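Local structure of probable GTPase engC (1U0L) at residues T93-E98 with L127-D132; Q87-V92 with V119-K124; G52-Y57 with N69-K74; L9-I14 with V25-T30. The protein probably hydrolyses GTP slowly and assists late maturation of the 30S ribosomal subunit, using a circularly permuted GTPase domain. One frame throughout, in Å; residues are numbered along the deposited sequence.

Contact 1: T93-E98 with L127-D132; sequences TVKMPE and LYDEDD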
# COMPACT_ATOMS: atom_id res chain seq x y z
N THR A 93 -4.95 -14.39 -1.95
CA THR A 93 -5.66 -15.52 -2.52
C THR A 93 -5.11 -16.85 -1.99
O THR A 93 -3.90 -17.08 -2.05
CB THR A 93 -5.49 -15.44 -4.05
OG1 THR A 93 -6.70 -14.96 -4.64
CG2 THR A 93 -5.08 -16.75 -4.63
N VAL A 94 -5.97 -17.72 -1.46
CA VAL A 94 -5.44 -19.01 -0.98
C VAL A 94 -5.39 -20.02 -2.10
O VAL A 94 -4.43 -20.79 -2.23
CB VAL A 94 -6.26 -19.64 0.20
CG1 VAL A 94 -6.62 -18.59 1.22
CG2 VAL A 94 -7.50 -20.36 -0.33
N LYS A 95 -6.44 -20.01 -2.92
CA LYS A 95 -6.60 -20.92 -4.04
C LYS A 95 -6.15 -20.16 -5.27
O LYS A 95 -5.31 -19.28 -5.17
CB LYS A 95 -8.08 -21.31 -4.15
CG LYS A 95 -8.42 -22.61 -4.86
CD LYS A 95 -9.95 -22.72 -4.91
CE LYS A 95 -10.46 -23.91 -5.70
NZ LYS A 95 -10.18 -25.22 -5.04
N MET A 96 -6.71 -20.49 -6.43
CA MET A 96 -6.34 -19.85 -7.68
C MET A 96 -4.99 -19.13 -7.64
O MET A 96 -3.97 -19.80 -7.63
CB MET A 96 -7.46 -18.92 -8.15
CG MET A 96 -8.58 -19.67 -8.84
SD MET A 96 -7.97 -20.88 -10.03
CE MET A 96 -8.33 -22.42 -9.11
N PRO A 97 -4.95 -17.79 -7.61
CA PRO A 97 -3.48 -17.39 -7.60
C PRO A 97 -2.51 -17.96 -6.56
O PRO A 97 -1.30 -17.89 -6.76
CB PRO A 97 -3.59 -15.87 -7.52
CG PRO A 97 -4.81 -15.61 -8.37
CD PRO A 97 -5.80 -16.71 -7.95
N GLU A 98 -3.00 -18.53 -5.47
CA GLU A 98 -2.13 -19.11 -4.44
C GLU A 98 -1.07 -18.15 -3.92
O GLU A 98 -0.02 -17.99 -4.53
CB GLU A 98 -1.42 -20.34 -4.97
CG GLU A 98 -2.07 -21.65 -4.59
CD GLU A 98 -1.05 -22.66 -4.11
OE1 GLU A 98 -1.35 -23.87 -4.12
OE2 GLU A 98 0.07 -22.25 -3.72
N LEU A 127 -15.16 -19.17 -4.27
CA LEU A 127 -14.53 -20.32 -4.92
C LEU A 127 -14.04 -21.40 -3.96
O LEU A 127 -13.80 -22.53 -4.36
CB LEU A 127 -13.34 -19.83 -5.73
CG LEU A 127 -13.23 -20.03 -7.24
CD1 LEU A 127 -14.42 -19.41 -7.95
CD2 LEU A 127 -11.92 -19.40 -7.71
N TYR A 128 -13.90 -21.04 -2.69
CA TYR A 128 -13.36 -21.95 -1.69
C TYR A 128 -14.21 -23.08 -1.15
O TYR A 128 -15.33 -22.86 -0.72
CB TYR A 128 -12.83 -21.14 -0.53
CG TYR A 128 -11.82 -20.10 -0.94
CD1 TYR A 128 -11.16 -20.19 -2.17
CD2 TYR A 128 -11.50 -19.04 -0.09
CE1 TYR A 128 -10.20 -19.24 -2.55
CE2 TYR A 128 -10.54 -18.10 -0.45
CZ TYR A 128 -9.90 -18.20 -1.69
OH TYR A 128 -8.95 -17.28 -2.05
N ASP A 129 -13.64 -24.28 -1.15
CA ASP A 129 -14.30 -25.46 -0.60
C ASP A 129 -13.80 -25.60 0.83
O ASP A 129 -13.14 -24.69 1.35
CB ASP A 129 -13.95 -26.71 -1.42
CG ASP A 129 -12.45 -26.99 -1.49
OD1 ASP A 129 -12.01 -27.60 -2.50
OD2 ASP A 129 -11.70 -26.63 -0.55
N GLU A 130 -14.09 -26.72 1.48
CA GLU A 130 -13.68 -26.91 2.86
C GLU A 130 -12.19 -26.88 3.15
O GLU A 130 -11.77 -26.33 4.17
CB GLU A 130 -14.29 -28.19 3.43
CG GLU A 130 -15.74 -28.01 3.84
CD GLU A 130 -15.96 -26.77 4.72
OE1 GLU A 130 -15.23 -26.61 5.73
OE2 GLU A 130 -16.86 -25.97 4.41
N ASP A 131 -11.38 -27.45 2.27
CA ASP A 131 -9.94 -27.46 2.48
C ASP A 131 -9.42 -26.04 2.34
O ASP A 131 -8.57 -25.59 3.12
CB ASP A 131 -9.25 -28.37 1.47
CG ASP A 131 -9.64 -29.83 1.64
OD1 ASP A 131 -9.51 -30.34 2.77
OD2 ASP A 131 -10.07 -30.45 0.65
N ASP A 132 -9.95 -25.32 1.35
CA ASP A 132 -9.53 -23.95 1.12
C ASP A 132 -9.85 -23.10 2.33
O ASP A 132 -9.02 -22.33 2.81
CB ASP A 132 -10.24 -23.38 -0.10
CG ASP A 132 -10.04 -24.23 -1.33
OD1 ASP A 132 -8.92 -24.73 -1.54
OD2 ASP A 132 -11.02 -24.37 -2.10

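Contact 2: Q87-V92 with V119-K124; sequences QVILVV and VMVINK. With GDP (guanosine-5'-diphosphate), chain E.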
# COMPACT_ATOMS: atom_id res chain seq x y z
N GLN A 87 -3.24 4.07 2.84
CA GLN A 87 -3.45 2.63 2.87
C GLN A 87 -2.97 1.77 1.74
O GLN A 87 -2.84 2.19 0.59
CB GLN A 87 -4.93 2.30 3.04
CG GLN A 87 -5.45 2.43 4.43
CD GLN A 87 -6.89 2.00 4.52
OE1 GLN A 87 -7.71 2.36 3.68
NE2 GLN A 87 -7.22 1.24 5.56
N VAL A 88 -2.76 0.52 2.12
CA VAL A 88 -2.35 -0.54 1.23
C VAL A 88 -3.45 -1.56 1.41
O VAL A 88 -3.70 -2.02 2.53
CB VAL A 88 -1.06 -1.18 1.69
CG1 VAL A 88 -0.79 -2.42 0.86
CG2 VAL A 88 0.07 -0.18 1.58
N ILE A 89 -4.14 -1.88 0.32
CA ILE A 89 -5.19 -2.89 0.38
C ILE A 89 -4.49 -4.10 -0.17
O ILE A 89 -4.18 -4.16 -1.37
CB ILE A 89 -6.36 -2.55 -0.50
CG1 ILE A 89 -6.94 -1.19 -0.10
CG2 ILE A 89 -7.40 -3.65 -0.39
CD1 ILE A 89 -7.56 -1.15 1.30
N LEU A 90 -4.19 -5.05 0.71
CA LEU A 90 -3.48 -6.25 0.32
C LEU A 90 -4.44 -7.36 -0.03
O LEU A 90 -5.01 -8.00 0.85
CB LEU A 90 -2.55 -6.69 1.45
CG LEU A 90 -1.16 -7.17 1.02
CD1 LEU A 90 -0.41 -7.85 2.20
CD2 LEU A 90 -1.34 -8.13 -0.13
N VAL A 91 -4.65 -7.57 -1.32
CA VAL A 91 -5.56 -8.62 -1.73
C VAL A 91 -4.78 -9.93 -1.82
O VAL A 91 -3.77 -10.04 -2.51
CB VAL A 91 -6.26 -8.28 -3.05
CG1 VAL A 91 -7.03 -9.46 -3.56
CG2 VAL A 91 -7.22 -7.15 -2.82
N VAL A 92 -5.28 -10.90 -1.08
CA VAL A 92 -4.66 -12.20 -0.99
C VAL A 92 -5.57 -13.31 -1.48
O VAL A 92 -6.79 -13.22 -1.40
CB VAL A 92 -4.23 -12.44 0.47
CG1 VAL A 92 -4.35 -13.91 0.84
CG2 VAL A 92 -2.81 -11.94 0.67
N VAL A 119 -4.71 -3.08 4.98
CA VAL A 119 -5.92 -3.86 5.16
C VAL A 119 -5.81 -5.09 4.28
O VAL A 119 -5.78 -5.00 3.05
CB VAL A 119 -7.15 -3.06 4.79
CG1 VAL A 119 -8.36 -3.97 4.71
CG2 VAL A 119 -7.36 -2.00 5.84
N MET A 120 -5.72 -6.25 4.92
CA MET A 120 -5.59 -7.53 4.23
C MET A 120 -6.95 -8.02 3.76
O MET A 120 -7.91 -8.08 4.54
CB MET A 120 -4.95 -8.56 5.17
CG MET A 120 -4.68 -9.92 4.54
SD MET A 120 -3.64 -11.03 5.54
CE MET A 120 -2.17 -9.97 5.79
N VAL A 121 -7.04 -8.36 2.48
CA VAL A 121 -8.30 -8.85 1.94
C VAL A 121 -8.21 -10.25 1.29
O VAL A 121 -7.65 -10.39 0.21
CB VAL A 121 -8.89 -7.90 0.86
CG1 VAL A 121 -10.19 -8.48 0.35
CG2 VAL A 121 -9.10 -6.49 1.41
N ILE A 122 -8.75 -11.26 1.96
CA ILE A 122 -8.76 -12.62 1.41
C ILE A 122 -9.90 -12.63 0.39
O ILE A 122 -11.07 -12.69 0.76
CB ILE A 122 -9.12 -13.69 2.47
CG1 ILE A 122 -8.28 -13.51 3.74
CG2 ILE A 122 -8.96 -15.09 1.85
CD1 ILE A 122 -6.96 -14.16 3.66
N ASN A 123 -9.56 -12.60 -0.89
CA ASN A 123 -10.58 -12.57 -1.94
C ASN A 123 -10.97 -13.94 -2.56
O ASN A 123 -10.38 -14.97 -2.26
CB ASN A 123 -10.10 -11.62 -3.05
CG ASN A 123 -11.19 -11.32 -4.06
OD1 ASN A 123 -10.90 -11.19 -5.27
ND2 ASN A 123 -12.44 -11.21 -3.59
N LYS A 124 -11.97 -13.92 -3.44
CA LYS A 124 -12.43 -15.13 -4.13
C LYS A 124 -13.01 -16.17 -3.18
O LYS A 124 -12.88 -17.37 -3.43
CB LYS A 124 -11.27 -15.78 -4.90
CG LYS A 124 -10.63 -14.93 -6.00
CD LYS A 124 -10.10 -15.83 -7.11
CE LYS A 124 -8.89 -15.27 -7.85
NZ LYS A 124 -9.25 -14.18 -8.76
PB GDP E . -5.86 -8.56 -10.74
O1B GDP E . -5.54 -8.78 -9.29
O2B GDP E . -4.67 -8.81 -11.67
O3B GDP E . -6.47 -7.17 -11.02
O3A GDP E . -7.01 -9.69 -11.15
PA GDP E . -8.40 -9.49 -11.86
O1A GDP E . -8.23 -9.14 -13.30
O2A GDP E . -9.26 -8.52 -11.07
O5' GDP E . -9.10 -10.95 -11.72
C5' GDP E . -8.50 -12.08 -12.37
C4' GDP E . -9.55 -13.07 -12.76
O4' GDP E . -10.14 -13.56 -11.53
C3' GDP E . -10.68 -12.55 -13.70
O3' GDP E . -10.81 -13.55 -14.81
C2' GDP E . -11.94 -12.54 -12.82
O2' GDP E . -13.05 -12.96 -13.60
C1' GDP E . -11.54 -13.44 -11.59
N9 GDP E . -11.99 -12.95 -10.15
C8 GDP E . -11.61 -11.80 -9.54
N7 GDP E . -12.16 -11.71 -8.31
C5 GDP E . -12.91 -12.87 -8.15
C6 GDP E . -13.70 -13.32 -7.06
O6 GDP E . -13.87 -12.73 -5.99
N1 GDP E . -14.32 -14.57 -7.28
C2 GDP E . -14.17 -15.28 -8.46
N2 GDP E . -14.81 -16.45 -8.57
N3 GDP E . -13.41 -14.84 -9.50
C4 GDP E . -12.82 -13.64 -9.28

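Contact 3: G52-Y57 with N69-K74; sequences GDRVEY and NVLHRK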
# COMPACT_ATOMS: atom_id res chain seq x y z
N GLY A 52 -0.82 12.53 -6.24
CA GLY A 52 -1.08 12.37 -4.82
C GLY A 52 -0.51 13.52 -4.02
O GLY A 52 -0.71 13.60 -2.80
N ASP A 53 0.21 14.40 -4.70
CA ASP A 53 0.81 15.56 -4.05
C ASP A 53 -0.23 16.63 -3.85
O ASP A 53 -1.04 16.88 -4.74
CB ASP A 53 1.95 16.13 -4.88
CG ASP A 53 3.30 15.77 -4.30
OD1 ASP A 53 3.36 15.58 -3.06
OD2 ASP A 53 4.29 15.69 -5.05
N ARG A 54 -0.22 17.23 -2.66
CA ARG A 54 -1.16 18.30 -2.34
C ARG A 54 -0.53 19.60 -2.83
O ARG A 54 0.66 19.85 -2.58
CB ARG A 54 -1.37 18.36 -0.83
CG ARG A 54 -2.80 18.14 -0.41
CD ARG A 54 -3.20 16.68 -0.53
NE ARG A 54 -4.56 16.44 -0.08
CZ ARG A 54 -5.03 15.25 0.26
NH1 ARG A 54 -4.23 14.19 0.19
NH2 ARG A 54 -6.29 15.11 0.66
N VAL A 55 -1.30 20.42 -3.53
CA VAL A 55 -0.75 21.69 -4.03
C VAL A 55 -1.69 22.88 -3.96
O VAL A 55 -2.91 22.72 -3.84
CB VAL A 55 -0.26 21.56 -5.50
CG1 VAL A 55 0.88 20.54 -5.58
CG2 VAL A 55 -1.42 21.17 -6.40
N GLU A 56 -1.11 24.07 -4.04
CA GLU A 56 -1.86 25.32 -4.04
C GLU A 56 -1.53 26.03 -5.34
O GLU A 56 -0.35 26.20 -5.68
CB GLU A 56 -1.50 26.17 -2.82
CG GLU A 56 -0.03 26.21 -2.47
CD GLU A 56 0.22 26.97 -1.18
OE1 GLU A 56 -0.17 28.16 -1.10
OE2 GLU A 56 0.80 26.39 -0.24
N TYR A 57 -2.56 26.41 -6.09
CA TYR A 57 -2.39 27.04 -7.39
C TYR A 57 -3.24 28.30 -7.61
O TYR A 57 -4.06 28.66 -6.76
CB TYR A 57 -2.75 26.01 -8.47
CG TYR A 57 -4.22 25.63 -8.45
CD1 TYR A 57 -5.08 26.01 -9.48
CD2 TYR A 57 -4.76 24.91 -7.38
CE1 TYR A 57 -6.43 25.69 -9.46
CE2 TYR A 57 -6.11 24.59 -7.34
CZ TYR A 57 -6.95 24.98 -8.39
OH TYR A 57 -8.29 24.66 -8.35
N ASN A 69 2.70 26.31 -5.53
CA ASN A 69 3.53 25.59 -4.58
C ASN A 69 3.05 24.17 -4.31
O ASN A 69 1.86 23.86 -4.45
CB ASN A 69 3.63 26.38 -3.27
CG ASN A 69 4.57 25.73 -2.27
OD1 ASN A 69 5.73 25.45 -2.58
ND2 ASN A 69 4.08 25.51 -1.06
N VAL A 70 3.99 23.31 -3.93
CA VAL A 70 3.72 21.91 -3.61
C VAL A 70 3.97 21.65 -2.13
O VAL A 70 5.09 21.81 -1.66
CB VAL A 70 4.65 20.99 -4.40
CG1 VAL A 70 4.36 19.54 -4.06
CG2 VAL A 70 4.48 21.24 -5.88
N LEU A 71 2.92 21.26 -1.40
CA LEU A 71 3.04 20.98 0.04
C LEU A 71 4.00 19.83 0.32
O LEU A 71 4.39 19.11 -0.59
CB LEU A 71 1.67 20.61 0.63
CG LEU A 71 0.64 21.69 0.94
CD1 LEU A 71 0.34 22.54 -0.29
CD2 LEU A 71 -0.63 21.00 1.46
N HIS A 72 4.37 19.67 1.59
CA HIS A 72 5.28 18.59 1.99
C HIS A 72 4.53 17.26 2.05
O HIS A 72 3.42 17.18 2.57
CB HIS A 72 5.93 18.90 3.34
CG HIS A 72 6.78 20.13 3.34
ND1 HIS A 72 6.25 21.40 3.45
CD2 HIS A 72 8.12 20.29 3.26
CE1 HIS A 72 7.23 22.29 3.43
NE2 HIS A 72 8.38 21.64 3.31
N ARG A 73 5.15 16.22 1.52
CA ARG A 73 4.54 14.90 1.49
C ARG A 73 4.89 14.05 2.71
O ARG A 73 5.98 14.17 3.28
CB ARG A 73 4.97 14.18 0.21
CG ARG A 73 6.47 14.12 0.04
CD ARG A 73 6.88 13.20 -1.09
NE ARG A 73 7.48 13.92 -2.22
CZ ARG A 73 6.77 14.61 -3.10
NH1 ARG A 73 5.46 14.66 -2.98
NH2 ARG A 73 7.38 15.25 -4.10
N LYS A 74 3.95 13.19 3.11
CA LYS A 74 4.14 12.29 4.26
C LYS A 74 4.96 11.07 3.83
O LYS A 74 5.54 10.38 4.67
CB LYS A 74 2.78 11.82 4.79
CG LYS A 74 1.99 11.02 3.76
CD LYS A 74 0.52 10.84 4.13
CE LYS A 74 0.33 9.90 5.31
NZ LYS A 74 -1.12 9.77 5.66

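Contact 4: L9-I14 with V25-T30; sequences LRRRGI and VEDEET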
# COMPACT_ATOMS: atom_id res chain seq x y z
N LEU A 9 -7.25 33.54 -7.01
CA LEU A 9 -6.40 33.53 -5.79
C LEU A 9 -6.03 32.11 -5.34
O LEU A 9 -6.68 31.14 -5.73
CB LEU A 9 -7.12 34.26 -4.65
CG LEU A 9 -6.42 34.24 -3.28
CD1 LEU A 9 -5.12 35.03 -3.35
CD2 LEU A 9 -7.35 34.80 -2.22
N ARG A 10 -4.99 32.02 -4.52
CA ARG A 10 -4.50 30.75 -3.98
C ARG A 10 -5.60 29.76 -3.59
O ARG A 10 -6.45 30.05 -2.75
CB ARG A 10 -3.63 31.02 -2.74
CG ARG A 10 -2.21 31.50 -3.03
CD ARG A 10 -1.28 30.32 -3.27
NE ARG A 10 0.13 30.71 -3.24
CZ ARG A 10 0.70 31.53 -4.12
NH1 ARG A 10 -0.01 32.05 -5.11
NH2 ARG A 10 1.99 31.81 -4.02
N ARG A 11 -5.57 28.58 -4.21
CA ARG A 11 -6.52 27.51 -3.92
C ARG A 11 -5.77 26.20 -3.74
O ARG A 11 -4.80 25.93 -4.45
CB ARG A 11 -7.55 27.36 -5.05
CG ARG A 11 -8.57 28.48 -5.14
CD ARG A 11 -9.81 28.04 -5.90
NE ARG A 11 -10.99 27.95 -5.05
CZ ARG A 11 -11.13 27.10 -4.02
NH1 ARG A 11 -10.16 26.26 -3.72
NH2 ARG A 11 -12.24 27.11 -3.30
N ARG A 12 -6.22 25.39 -2.80
CA ARG A 12 -5.59 24.11 -2.52
C ARG A 12 -6.20 23.00 -3.36
O ARG A 12 -7.41 22.97 -3.61
CB ARG A 12 -5.73 23.77 -1.04
CG ARG A 12 -5.28 24.89 -0.12
CD ARG A 12 -5.50 24.54 1.34
NE ARG A 12 -4.48 23.64 1.87
CZ ARG A 12 -3.18 23.91 1.91
NH1 ARG A 12 -2.71 25.06 1.44
NH2 ARG A 12 -2.34 23.03 2.44
N GLY A 13 -5.35 22.08 -3.81
CA GLY A 13 -5.79 20.96 -4.62
C GLY A 13 -4.90 19.74 -4.46
O GLY A 13 -3.81 19.82 -3.90
N ILE A 14 -5.38 18.59 -4.95
CA ILE A 14 -4.63 17.34 -4.90
C ILE A 14 -4.32 16.95 -6.34
O ILE A 14 -5.22 16.93 -7.18
CB ILE A 14 -5.44 16.18 -4.26
CG1 ILE A 14 -5.94 16.57 -2.87
CG2 ILE A 14 -4.55 14.94 -4.13
CD1 ILE A 14 -7.13 17.51 -2.87
N VAL A 25 -4.84 18.97 -11.59
CA VAL A 25 -5.14 19.03 -10.16
C VAL A 25 -6.63 19.03 -9.93
O VAL A 25 -7.41 19.36 -10.81
CB VAL A 25 -4.54 20.30 -9.47
CG1 VAL A 25 -3.40 20.87 -10.30
CG2 VAL A 25 -5.62 21.34 -9.22
N GLU A 26 -7.03 18.64 -8.72
CA GLU A 26 -8.43 18.63 -8.36
C GLU A 26 -8.58 19.60 -7.21
O GLU A 26 -7.75 19.63 -6.31
CB GLU A 26 -8.85 17.24 -7.91
CG GLU A 26 -10.28 17.16 -7.45
CD GLU A 26 -10.71 15.74 -7.16
OE1 GLU A 26 -10.40 14.85 -7.99
OE2 GLU A 26 -11.36 15.51 -6.11
N ASP A 27 -9.64 20.40 -7.24
CA ASP A 27 -9.87 21.40 -6.19
C ASP A 27 -10.30 20.79 -4.86
O ASP A 27 -11.33 20.12 -4.77
CB ASP A 27 -10.90 22.43 -6.68
CG ASP A 27 -11.05 23.59 -5.73
OD1 ASP A 27 -10.07 24.34 -5.54
OD2 ASP A 27 -12.16 23.77 -5.18
N GLU A 28 -9.50 21.02 -3.83
CA GLU A 28 -9.77 20.50 -2.49
C GLU A 28 -11.14 20.93 -1.96
O GLU A 28 -11.81 20.15 -1.28
CB GLU A 28 -8.68 20.97 -1.53
CG GLU A 28 -8.90 20.56 -0.08
CD GLU A 28 -7.79 21.06 0.83
OE1 GLU A 28 -6.64 20.60 0.67
OE2 GLU A 28 -8.07 21.90 1.71
N GLU A 29 -11.53 22.16 -2.25
CA GLU A 29 -12.81 22.69 -1.80
C GLU A 29 -13.91 21.84 -2.43
O GLU A 29 -14.23 20.75 -1.94
CB GLU A 29 -12.97 24.15 -2.24
CG GLU A 29 -13.98 24.97 -1.43
CD GLU A 29 -13.38 25.59 -0.18
OE1 GLU A 29 -12.41 26.37 -0.31
OE2 GLU A 29 -13.87 25.31 0.94
N THR A 30 -14.48 22.34 -3.52
CA THR A 30 -15.53 21.63 -4.25
C THR A 30 -15.22 21.88 -5.71
O THR A 30 -15.98 22.52 -6.44
CB THR A 30 -16.94 22.21 -3.93
OG1 THR A 30 -17.17 22.16 -2.52
CG2 THR A 30 -18.02 21.40 -4.64

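Contact 1: T93-E98 with L127-D132
Asp132 OD2 is gripped by two donors, Lys95 NZ across the contact at 3.2 Å and Asp129 N at 2.8 Å. The lysine meets the syn side and the amide the anti side. They reach the oxygen from opposite faces of the carboxylate plane, which limits its turning. The other oxygen, OD1, pairs with Lys135. The Lys95 chain is extended and crosses the aspartate at a slant, bending only at its last torsion (chi4 69°), which turns NZ toward the carboxylates. Its salt bridge to Asp129 OD1 is long, at 3.9 Å. Asp129 is the N-cap of helix 130-143. Asp132 N donates to Asp129 OD2 at 2.9 Å, and this return bond completes a capping box. The lysine charge probably offsets the two acids at this helix start. The helix follows the guanine-binding Asn123-Lys124-Met125-Asp126 sequence of the GTPase domain, and Leu127 touches the bound GDP. Tyr128 reaches the other loop. Val94 N donates to its OH at 3.1 Å (158° at the hydrogen), while Val94 CG2 sits over one ring face, 3.7 Å from the centroid, as a CH-pi contact. An alanine in place of Tyr128 would remove the acceptor of Val94 N and the surface under CG2, and the 93-98 loop would probably be held less firmly against the helix start. Further out, Met96 CG packs on Leu127 CD2 at 3.5 Å, though Met96 is poorly ordered.

Contact 2: Q87-V92 with V119-K124
Val119 N donates to Val88 O at 2.9 Å, and from there the backbone bonds alternate along two parallel strands. Leu90 N gives its hydrogen to Val119 O at 2.8 Å. Leu90 O then takes the one from Val121 N, in a nearly straight bond (174°). Val92 N donates to Val121 O at 2.7 Å, and Asn123 N closes the series on Val92 O at 2.9 Å. Val88, Leu90 and Val92 thus turn their polar backbone atoms to residues 117 to 123. Ile89 and Val91 lie between them and bond to strand 171-175 on the other side, Ile89 to Thr173 and Ala175, Val91 to Ala175. Strand 87-92 thus spends its backbone bonds on a neighbour on each side. The two strands and helix 101-113 form a beta-alpha-beta unit of the P-loop GTPase domain. Leu90, Val92 and Met120 pack under that helix, and Val92 CG1 lies beside Ile122 CD1. On the other face Ile89 CG2 meets Val121 CG2 at 3.8 Å, and helix 160-167 packs over both residues. Segment 119-124 leads on to the nucleotide. Lys124 NZ donates to GDP O4' at 3.0 Å and also to Gly179 O of the phosphate-binding loop. Its chain runs over the guanine, with CG 3.6 Å from C6. The Asn123 side chain adjoins O6 of the base, while its CB packs on Val91 CG1 at 3.8 Å.

Contact 3: G52-Y57 with N69-K74
Glu56 CG is tucked between its own backbone N and carbonyl carbon (chi1 41°), while Asn69 holds its amide anti to N (chi1 -176°), and the two side chains lie side by side. CG of Glu56 rests 3.8 Å from Asn69 CB. At their ends Asn69 ND2 gives Glu56 OE2 a straight but weak bond of 3.5 Å. The backbones beneath form the hydrogen-bonded pair of an antiparallel hairpin. Glu56 N donates to Asn69 O at 3.0 Å and Asn69 N to Glu56 O at 3.1 Å. Leu71 N continues the pairing to Arg54 O at 2.9 Å. On the opposite face Val55 CG1 meets Val70 CG2 at 3.7 Å, and Ile49 touches both valines. Leu71 CD2 lies against Arg54 CB at 3.6 Å. This hairpin belongs to the OB-fold domain; strand 65-70 is the last of its sheet in the chain, and the GTPase domain follows. Past the strand Arg73 turns its guanidinium edge toward Asp53 in a salt bridge whose close distances are doubtful. Asp53 OD2 also accepts from Tyr50 N. The chemistry thus divides: backbone bonds, a valine pair and a weak polar pair hold the strands together, and a charged pair joins Asp53 and Arg73 just outside them.

Contact 4: L9-I14 with V25-T30
Arg11 NH1 forms a salt bridge with Asp27 OD1 at 2.6 Å, and its NH2 donates to Glu29 OE1 at 3.1 Å. The two acids approach differently. The Asp27 carboxylate lies over one face of the guanidinium, the planes 79° apart. Glu29 comes to the edge and uses its anti lone pair, though this residue is poorly ordered. Asp27 holds CG anti to its backbone N (chi1 -173°), which swings the carboxylate back toward the arginine; its OD1 also takes a weak bond from Tyr57 OH. A leucine in place of Arg11 would leave Asp27 and Glu29 without this shared positive charge, and the Glu29 side chain would probably move still more. The backbone bonds come next. Ile14 N donates to Glu26 O at 2.9 Å, and Glu26 N returns a bond to Ile14 O. Glu28 N reaches Arg12 O at 2.9 Å. These join strands 11-19 and 22-27 as the antiparallel beta hairpin that opens the OB-fold domain. Gly13 faces Asp27 in the non-hydrogen-bonded pair. The end of Glu26 leads away to Tyr224 and Lys218 of the GTPase domain. Arg12 and Glu28 lie side by side, their salt bridge long at 3.9 Å between NE and OE1. Last, the buried Ile14 places CD1 4.0 Å from Glu28 CB, the side chains crossing at about a right angle.

Overall arrangement
Contact 2 is the core contact: it is fully buried, built from backbone bonds and aliphatic side chains, and ends at the nucleotide. Contact 1 lies just beyond the C-terminal ends of both strands, where a loop meets the start of helix 130-143 nearer the surface. There charges and a ring replace the aliphatic packing, and Tyr128 OH probably bonds to Asn123 O at 2.7 Å. Contacts 3 and 4 are partly buried hairpins of one OB-fold sheet, their centres about 10 Å apart. Strands 54-58 and 11-19 are neighbours there, and Tyr57 N probably bonds to Arg11 O at 2.8 Å. Both combine backbone pairing with salt bridges at a hairpin's open end. The centres of contacts 1 and 4 lie about 45 Å apart.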